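Local coordinates for protein 6-aminohexanoate-dimer hydrolase (Bacillus anthracis, PDB 4GB7) that probably hydrolyses amide bonds of short 6-aminohexanoate oligomers, as a putative member of the beta-lactamase family of serine hydrolases, at residues T146-Q151 with Q327-S332. Residues are numbered along the deposited sequence; the frame is centred on the assembly and turned at random.
Sequences TGAIIQ and QILPSS
The methyl of Ala148 meets the forked end of Leu329, with Ala148 CB 4.0 Å from Leu329 CD1 and 4.1 Å from Leu329 CD2. These near-equal distances show that both branches share the methyl. About one helical turn further on, Pro330 presents its ring to the helix, Pro330 CG lying 4.1 Å from the carbonyl carbon Gln151 C and 4.2 Å from Gln151 CG. Leu329 and Pro330 also touch Ser152, so the two side chains follow the same helix flank.

The polar part is indirect. With Gln151 CG anti to the backbone N (chi1 -164°), that carbon reaches both Pro330 CG and Ser332 OG, the latter at 3.6 Å, a van der Waals contact. Gln151 NE2 and Ser332 OG each hydrogen-bond to Glu155 OE2, so one carboxylate oxygen at the end of helix 143-155 ties Gln151 on its own helix to the start of helix 332-338.

Gln327, at the end of strand 326-327, reaches along the chain: its NE2 donates to Leu329 O at 2.8 Å, with an N-H...O angle of 168° and the acceptor 8° out of the amide plane. A second bond, to Asn320 O, helps fix the amide's rotation.

The arrangement packs the link between strand 326-327 and helix 332-338 against helix 143-155 of the beta-lactamase-type fold. Lys143 begins this helix and Ser140 lies just before it, an SxxK pattern consistent with a serine hydrolase.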
# COMPACT_ATOMS: atom_id res chain seq x y z
N THR A 146 1.72 0.35 -8.51
CA THR A 146 2.81 -0.11 -9.37
C THR A 146 2.48 -1.46 -9.99
O THR A 146 2.66 -1.64 -11.21
CB THR A 146 4.14 -0.14 -8.60
OG1 THR A 146 4.54 1.21 -8.36
CG2 THR A 146 5.26 -0.86 -9.38
N GLY A 147 1.99 -2.38 -9.21
CA GLY A 147 1.60 -3.71 -9.73
C GLY A 147 0.55 -3.63 -10.84
O GLY A 147 0.65 -4.29 -11.88
N ALA A 148 -0.46 -2.81 -10.63
CA ALA A 148 -1.55 -2.65 -11.60
C ALA A 148 -1.04 -2.12 -12.93
O ALA A 148 -1.49 -2.61 -13.98
CB ALA A 148 -2.61 -1.72 -11.04
N ILE A 149 -0.14 -1.14 -12.88
CA ILE A 149 0.42 -0.52 -14.10
C ILE A 149 1.34 -1.51 -14.79
O ILE A 149 1.32 -1.59 -16.04
CB ILE A 149 1.12 0.85 -13.84
CG1 ILE A 149 0.05 1.84 -13.29
CG2 ILE A 149 1.80 1.40 -15.11
CD1 ILE A 149 0.61 3.08 -12.61
N ILE A 150 2.15 -2.25 -14.02
CA ILE A 150 2.95 -3.30 -14.64
C ILE A 150 2.11 -4.31 -15.42
O ILE A 150 2.41 -4.67 -16.60
CB ILE A 150 3.82 -4.05 -13.61
CG1 ILE A 150 4.99 -3.15 -13.17
CG2 ILE A 150 4.35 -5.37 -14.21
CD1 ILE A 150 6.09 -2.83 -14.19
N GLN A 151 1.01 -4.73 -14.81
CA GLN A 151 0.09 -5.70 -15.46
C GLN A 151 -0.50 -5.10 -16.74
O GLN A 151 -0.60 -5.79 -17.77
CB GLN A 151 -1.02 -6.14 -14.52
CG GLN A 151 -1.75 -7.40 -14.97
CD GLN A 151 -0.82 -8.60 -15.00
OE1 GLN A 151 -0.04 -8.83 -14.06
NE2 GLN A 151 -0.84 -9.34 -16.09
N GLN A 327 -12.96 -0.98 -19.20
CA GLN A 327 -11.89 -1.72 -18.57
C GLN A 327 -10.70 -0.79 -18.27
O GLN A 327 -9.77 -0.66 -19.03
CB GLN A 327 -11.49 -2.88 -19.49
CG GLN A 327 -10.85 -4.03 -18.76
CD GLN A 327 -11.80 -4.70 -17.79
OE1 GLN A 327 -12.95 -5.01 -18.13
NE2 GLN A 327 -11.31 -4.95 -16.56
N ILE A 328 -10.75 -0.20 -17.09
CA ILE A 328 -9.72 0.70 -16.61
C ILE A 328 -8.41 -0.03 -16.35
O ILE A 328 -7.32 0.47 -16.71
CB ILE A 328 -10.16 1.44 -15.33
CG1 ILE A 328 -11.49 2.13 -15.56
CG2 ILE A 328 -9.08 2.45 -14.91
CD1 ILE A 328 -11.58 3.08 -16.69
N LEU A 329 -8.52 -1.19 -15.71
CA LEU A 329 -7.40 -2.03 -15.41
C LEU A 329 -7.71 -3.46 -15.84
O LEU A 329 -8.84 -3.85 -15.93
CB LEU A 329 -7.13 -1.98 -13.90
CG LEU A 329 -6.50 -0.68 -13.37
CD1 LEU A 329 -6.40 -0.77 -11.86
CD2 LEU A 329 -5.16 -0.38 -14.00
N PRO A 330 -6.67 -4.25 -16.14
CA PRO A 330 -6.90 -5.61 -16.56
C PRO A 330 -7.74 -6.42 -15.57
O PRO A 330 -7.50 -6.40 -14.34
CB PRO A 330 -5.48 -6.18 -16.68
CG PRO A 330 -4.61 -4.99 -16.86
CD PRO A 330 -5.25 -3.90 -16.10
N SER A 331 -8.72 -7.15 -16.12
CA SER A 331 -9.52 -8.05 -15.31
C SER A 331 -8.64 -9.18 -14.73
O SER A 331 -8.99 -9.80 -13.74
CB SER A 331 -10.69 -8.62 -16.12
OG SER A 331 -10.18 -9.38 -17.20
N SER A 332 -7.52 -9.46 -15.34
CA SER A 332 -6.61 -10.50 -14.83
C SER A 332 -6.10 -10.24 -13.40
O SER A 332 -5.75 -11.20 -12.71
CB SER A 332 -5.40 -10.67 -15.75
OG SER A 332 -4.54 -9.55 -15.68